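Long-range contacts in tail spike protein gp49 (Pseudomonas phage LKA1, PDB 4RU4), which probably cleaves the O-specific polysaccharide of Pseudomonas as a lyase of the phage tailspike, and so degrades the host envelope during virus entry: residues 239-244 with 262-267; 271-276 with 286-291. All coordinates share one frame; numbering follows the deposited sequence. Where two conformers were deposited one is given.

Contact 1 of 2, residues 239-244 with 262-267; sequences TLANNA and SNIGDG. With NA (sodium ion), chain Y.
Asn-263 reaches across to the backbone of Asn-242 with both ends of its carboxamide, and these two residues bury more surface here than any others. Its OD1 accepts from Asn-242 N at 3.0 Å, in the carbonyl plane and on a lone pair, while its ND2 donates to Asn-242 O at 2.8 Å. That second bond lies almost in the amide plane of Asn-263 but arrives from above the carbonyl plane of Asn-242, 57° out of it. OD1 also accepts from Gly-265 N at 2.9 Å, closing an Asx turn. Two N-H groups therefore grip OD1 and, with the second hydrogen bond of ND2 to Tyr-271 O, fix the rotation of the amide. With CG anti to the backbone N (chi1 -177°), the side chain runs alongside Leu-240 and arrives at the end of the paired strands.

Asp-266 lays its carboxylate across the amide of Asn-242, the two planes 36° apart. Its OD2 stands 3.5 Å from Asn-242 ND2 at an angle too poor for a hydrogen bond; that ND2 instead donates to Thr-217 O. A water bridge from Asp-266 OD1 to Asn-243 OD1 is doubtful, its leg to Asp-266 being unusually short.

Before the turn the chains pair in parallel: Ile-264 N donates to Leu-240 O at 2.9 Å, whereas the bond from Leu-240 N to Ser-262 O is weak. Water 1 donates to both carbonyls, Leu-240 O and Ser-262 O. On the side of Thr-239 and Ser-262, a sodium ion near Ile-264 makes a long, tentative contact with OG of one of two modelled Ser-262 conformers.

Strands 237-240 and 260-263 are successive rungs of one parallel face. Strand 212-214 flanks the first and strand 287-290 the second, and Arg-184 of the second subunit packs on Ser-262 and Ile-264.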
loop_
_atom_site.group_PDB
_atom_site.type_symbol
_atom_site.label_atom_id
_atom_site.label_comp_id
_atom_site.label_asym_id
_atom_site.label_seq_id
_atom_site.Cartn_x
_atom_site.Cartn_y
_atom_site.Cartn_z
ATOM N N THR B 239 -12.740 26.229 2.344
ATOM C CA THR B 239 -14.084 26.011 1.835
ATOM C C THR B 239 -14.352 27.047 0.764
ATOM O O THR B 239 -13.752 28.131 0.764
ATOM C CB THR B 239 -15.175 26.114 2.930
ATOM O OG1 THR B 239 -15.260 27.468 3.409
ATOM C CG2 THR B 239 -14.872 25.150 4.070
ATOM N N LEU B 240 -15.237 26.711 -0.156
ATOM C CA LEU B 240 -15.464 27.554 -1.314
ATOM C C LEU B 240 -16.753 27.061 -1.923
ATOM O O LEU B 240 -17.194 25.947 -1.622
ATOM C CB LEU B 240 -14.320 27.397 -2.326
ATOM C CG LEU B 240 -14.313 28.284 -3.577
ATOM C CD1 LEU B 240 -14.014 29.720 -3.189
ATOM C CD2 LEU B 240 -13.331 27.784 -4.610
ATOM N N ALA B 241 -17.361 27.895 -2.760
ATOM C CA ALA B 241 -18.517 27.479 -3.548
ATOM C C ALA B 241 -18.282 28.004 -4.950
ATOM O O ALA B 241 -18.983 28.897 -5.405
ATOM C CB ALA B 241 -19.786 28.065 -2.972
ATOM N N ASN B 242 -17.269 27.461 -5.605
ATOM C CA ASN B 242 -16.874 27.901 -6.930
ATOM C C ASN B 242 -16.056 26.828 -7.666
ATOM O O ASN B 242 -16.412 25.636 -7.628
ATOM C CB ASN B 242 -16.136 29.249 -6.856
ATOM C CG ASN B 242 -16.297 30.084 -8.143
ATOM O OD1 ASN B 242 -15.689 29.788 -9.178
ATOM N ND2 ASN B 242 -17.099 31.142 -8.067
ATOM N N ASN B 243 -14.977 27.220 -8.344
ATOM C CA ASN B 243 -14.322 26.287 -9.271
ATOM C C ASN B 243 -13.291 25.324 -8.690
ATOM O O ASN B 243 -13.318 24.147 -9.030
ATOM C CB ASN B 243 -13.727 27.017 -10.480
ATOM C CG ASN B 243 -13.558 26.088 -11.692
ATOM O OD1 ASN B 243 -14.534 25.576 -12.238
ATOM N ND2 ASN B 243 -12.324 25.858 -12.091
ATOM N N ALA B 244 -12.384 25.799 -7.831
ATOM C CA ALA B 244 -11.324 24.927 -7.289
ATOM C C ALA B 244 -10.898 25.359 -5.908
ATOM O O ALA B 244 -10.496 26.502 -5.722
ATOM C CB ALA B 244 -10.110 24.910 -8.202
ATOM N N SER B 262 -13.008 21.636 0.949
ATOM C CA SER B 262 -14.420 21.390 0.625
ATOM C C SER B 262 -14.934 22.417 -0.374
ATOM O O SER B 262 -15.071 23.594 -0.037
ATOM C CB SER B 262 -15.283 21.439 1.899
ATOM O OG SER B 262 -16.658 21.214 1.609
ATOM N N ASN B 263 -15.230 21.975 -1.595
ATOM C CA ASN B 263 -15.790 22.875 -2.598
ATOM C C ASN B 263 -17.224 22.493 -2.964
ATOM O O ASN B 263 -17.457 21.491 -3.631
ATOM C CB ASN B 263 -14.883 22.971 -3.848
ATOM C CG ASN B 263 -15.408 23.974 -4.874
ATOM O OD1 ASN B 263 -16.279 24.786 -4.569
ATOM N ND2 ASN B 263 -14.920 23.877 -6.110
ATOM N N ILE B 264 -18.178 23.326 -2.521
ATOM C CA ILE B 264 -19.596 23.097 -2.737
ATOM C C ILE B 264 -19.893 23.250 -4.217
ATOM O O ILE B 264 -20.864 22.674 -4.724
ATOM C CB ILE B 264 -20.408 24.115 -1.873
ATOM C CG1 ILE B 264 -20.335 23.673 -0.415
ATOM C CG2 ILE B 264 -21.855 24.291 -2.349
ATOM C CD1 ILE B 264 -20.645 24.783 0.585
ATOM N N GLY B 265 -19.047 24.030 -4.891
ATOM C CA GLY B 265 -19.149 24.255 -6.322
ATOM C C GLY B 265 -20.101 25.388 -6.666
ATOM O O GLY B 265 -20.849 25.848 -5.803
ATOM N N ASP B 266 -20.084 25.832 -7.918
ATOM C CA ASP B 266 -21.096 26.774 -8.407
ATOM C C ASP B 266 -21.741 26.274 -9.717
ATOM O O ASP B 266 -22.419 27.016 -10.421
ATOM C CB ASP B 266 -20.499 28.175 -8.589
ATOM C CG ASP B 266 -19.512 28.258 -9.741
ATOM O OD1 ASP B 266 -19.001 27.213 -10.205
ATOM O OD2 ASP B 266 -19.233 29.390 -10.183
ATOM N N GLY B 267 -21.529 25.002 -10.022
ATOM C CA GLY B 267 -22.117 24.391 -11.196
ATOM C C GLY B 267 -21.158 24.335 -12.361
ATOM O O GLY B 267 -21.554 23.981 -13.465
HETATM NA NA NA Y . -18.513 22.868 3.268
HETATM O O HOH W 1 -17.564 24.589 0.913
HETATM O O HOH W 2 -16.969 27.079 -11.632
HETATM O O HOH W 3 -18.981 25.490 3.708
#

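Contact 2 of 2, residues 271-276 with 286-291; sequences YGIIFG and CKVYAR. With EDO (1,2-ethanediol), chain T; EDO (1,2-ethanediol), chain U.
Ile-273 CD1 meets Val-288 CG2 at 3.7 Å, the two side chains crossing at about a right angle, and no hydrogen bond passes between the two segments. The CG1 branch of Ile-273 is anti to the carbonyl carbon (chi1 -55°), which carries CD1 towards segment 286-291; its looser contact with Cys-286 SG is 4.5 Å.

Backbone against methyl is the second kind of contact. Ala-290 CB rests 3.3 Å from Gly-272 N and 3.5 Å from Tyr-271 C, and Val-288 CG1 lies 4.0 Å from Gly-272 CA. Gly-272 has no side chain, and both methyls come directly against its backbone.

Within segment 271-276 an aliphatic-aromatic contact sets Ile-274 CD1 over one face of the Tyr-271 ring, 3.5 Å above the plane and over its centre.

The polar contacts belong to Lys-287 and Tyr-289, which leave the backbone on the side away from 271-276: Lys-287 NZ donates to both oxygens of an ethanediol and forms a salt bridge with Glu-172 of the second subunit, while Tyr-289 makes a cation-pi contact with Arg-184 of that subunit.

The chain turns a corner at Gly-272 and Ile-273, leaving strands 274-276 and 287-290 on different faces. Inward packing between such faces is characteristic of the right-handed parallel beta-helix of the pectin lyase-like fold.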
loop_
_atom_site.group_PDB
_atom_site.type_symbol
_atom_site.label_atom_id
_atom_site.label_comp_id
_atom_site.label_asym_id
_atom_site.label_seq_id
_atom_site.Cartn_x
_atom_site.Cartn_y
_atom_site.Cartn_z
ATOM N N TYR B 271 -13.946 21.428 -8.679
ATOM C CA TYR B 271 -12.875 20.593 -8.136
ATOM C C TYR B 271 -12.554 20.905 -6.679
ATOM O O TYR B 271 -12.702 22.036 -6.228
ATOM C CB TYR B 271 -11.576 20.836 -8.896
ATOM C CG TYR B 271 -11.646 20.700 -10.390
ATOM C CD1 TYR B 271 -11.890 19.473 -10.969
ATOM C CD2 TYR B 271 -11.430 21.795 -11.224
ATOM C CE1 TYR B 271 -11.934 19.313 -12.355
ATOM C CE2 TYR B 271 -11.472 21.648 -12.618
ATOM C CZ TYR B 271 -11.728 20.393 -13.169
ATOM O OH TYR B 271 -11.783 20.198 -14.531
ATOM N N GLY B 272 -12.051 19.906 -5.964
ATOM C CA GLY B 272 -11.565 20.130 -4.598
ATOM C C GLY B 272 -10.113 20.592 -4.702
ATOM O O GLY B 272 -9.816 21.759 -4.505
ATOM N N ILE B 273 -9.218 19.651 -5.016
ATOM C CA ILE B 273 -7.813 19.944 -5.334
ATOM C C ILE B 273 -7.573 19.524 -6.780
ATOM O O ILE B 273 -7.912 18.397 -7.168
ATOM C CB ILE B 273 -6.857 19.105 -4.452
ATOM C CG1 ILE B 273 -7.153 19.323 -2.979
ATOM C CG2 ILE B 273 -5.384 19.460 -4.721
ATOM C CD1 ILE B 273 -6.597 18.175 -2.026
ATOM N N ILE B 274 -7.008 20.416 -7.586
ATOM C CA ILE B 274 -6.682 20.060 -8.954
ATOM C C ILE B 274 -5.215 20.341 -9.267
ATOM O O ILE B 274 -4.659 21.409 -8.921
ATOM C CB ILE B 274 -7.620 20.715 -10.013
ATOM C CG1 ILE B 274 -7.093 20.402 -11.426
ATOM C CG2 ILE B 274 -7.748 22.233 -9.778
ATOM C CD1 ILE B 274 -8.106 20.410 -12.488
ATOM N N PHE B 275 -4.590 19.353 -9.902
ATOM C CA PHE B 275 -3.206 19.477 -10.362
ATOM C C PHE B 275 -3.272 19.637 -11.869
ATOM O O PHE B 275 -3.566 18.665 -12.569
ATOM C CB PHE B 275 -2.381 18.225 -9.999
ATOM C CG PHE B 275 -2.137 18.046 -8.504
ATOM C CD1 PHE B 275 -3.087 17.442 -7.699
ATOM C CD2 PHE B 275 -0.952 18.458 -7.915
ATOM C CE1 PHE B 275 -2.869 17.271 -6.326
ATOM C CE2 PHE B 275 -0.723 18.282 -6.545
ATOM C CZ PHE B 275 -1.711 17.690 -5.756
ATOM N N GLY B 276 -3.051 20.859 -12.362
ATOM C CA GLY B 276 -3.098 21.126 -13.791
ATOM C C GLY B 276 -1.679 21.209 -14.319
ATOM O O GLY B 276 -0.867 22.006 -13.816
ATOM N N CYS B 286 -5.283 13.954 3.138
ATOM C CA CYS B 286 -6.283 15.013 3.034
ATOM C C CYS B 286 -7.706 14.471 3.059
ATOM O O CYS B 286 -7.967 13.378 2.518
ATOM C CB CYS B 286 -6.098 15.801 1.735
ATOM S SG CYS B 286 -4.566 16.778 1.683
ATOM N N LYS B 287 -8.620 15.245 3.653
ATOM C CA LYS B 287 -10.061 14.946 3.589
ATOM C C LYS B 287 -10.671 15.952 2.636
ATOM O O LYS B 287 -10.510 17.170 2.826
ATOM C CB LYS B 287 -10.714 15.035 4.988
ATOM C CG LYS B 287 -12.237 14.749 5.003
ATOM C CD LYS B 287 -12.760 14.474 6.442
ATOM C CE LYS B 287 -14.310 14.358 6.452
ATOM N NZ LYS B 287 -14.922 15.719 6.323
ATOM N N VAL B 288 -11.313 15.466 1.568
ATOM C CA VAL B 288 -11.714 16.348 0.491
ATOM C C VAL B 288 -13.155 16.072 0.033
ATOM O O VAL B 288 -13.575 14.901 -0.111
ATOM C CB VAL B 288 -10.742 16.223 -0.718
ATOM C CG1 VAL B 288 -11.059 17.277 -1.773
ATOM C CG2 VAL B 288 -9.265 16.322 -0.269
ATOM N N TYR B 289 -13.916 17.146 -0.159
ATOM C CA TYR B 289 -15.223 17.087 -0.821
ATOM C C TYR B 289 -15.249 18.101 -1.953
ATOM O O TYR B 289 -14.770 19.212 -1.783
ATOM C CB TYR B 289 -16.393 17.428 0.134
ATOM C CG TYR B 289 -17.679 17.578 -0.637
ATOM C CD1 TYR B 289 -18.421 16.459 -1.035
ATOM C CD2 TYR B 289 -18.118 18.842 -1.053
ATOM C CE1 TYR B 289 -19.582 16.598 -1.768
ATOM C CE2 TYR B 289 -19.267 18.989 -1.805
ATOM C CZ TYR B 289 -19.987 17.865 -2.171
ATOM O OH TYR B 289 -21.141 18.040 -2.913
ATOM N N ALA B 290 -15.824 17.729 -3.091
ATOM C CA ALA B 290 -16.208 18.717 -4.108
ATOM C C ALA B 290 -17.422 18.175 -4.848
ATOM O O ALA B 290 -17.582 16.972 -4.939
ATOM C CB ALA B 290 -15.069 19.007 -5.072
ATOM N N ARG B 291 -18.283 19.058 -5.350
ATOM C CA ARG B 291 -19.493 18.627 -6.038
ATOM C C ARG B 291 -19.139 17.634 -7.140
ATOM O O ARG B 291 -19.735 16.581 -7.204
ATOM C CB ARG B 291 -20.283 19.818 -6.617
ATOM C CG ARG B 291 -21.642 19.400 -7.183
ATOM C CD ARG B 291 -22.412 20.555 -7.850
ATOM N NE ARG B 291 -21.762 20.980 -9.095
ATOM C CZ ARG B 291 -21.990 20.455 -10.301
ATOM N NH1 ARG B 291 -22.875 19.462 -10.467
ATOM N NH2 ARG B 291 -21.322 20.928 -11.349
HETATM C C1 EDO T . -13.446 18.176 3.948
HETATM O O1 EDO T . -13.596 18.074 5.374
HETATM C C2 EDO T . -14.807 18.002 3.295
HETATM O O2 EDO T . -15.376 16.709 3.548
HETATM C C1 EDO U . -8.320 19.695 -18.094
HETATM O O1 EDO U . -8.894 19.894 -19.388
HETATM C C2 EDO U . -8.997 20.644 -17.114
HETATM O O2 EDO U . -8.572 20.368 -15.786
#

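In the fold
Contacts 1 and 2 lie with their centres about 9 Å apart in the pectin lyase-like part of the chain, and follow in series: contact 1 closes before contact 2 opens. They share a parallel face, on which strands 260-263 and 287-290 are neighbours, with Asn-263 N 2.8 Å from Tyr-289 O, a probable hydrogen bond. A second probable one joins Asn-243 O to Tyr-271 N, also 2.8 Å apart. Contact 1 thus links successive coils along a face, whereas contact 2 spans the interior between faces. Both reach the second subunit, consistent with coil stacking and subunit packing together building the three-chain spike.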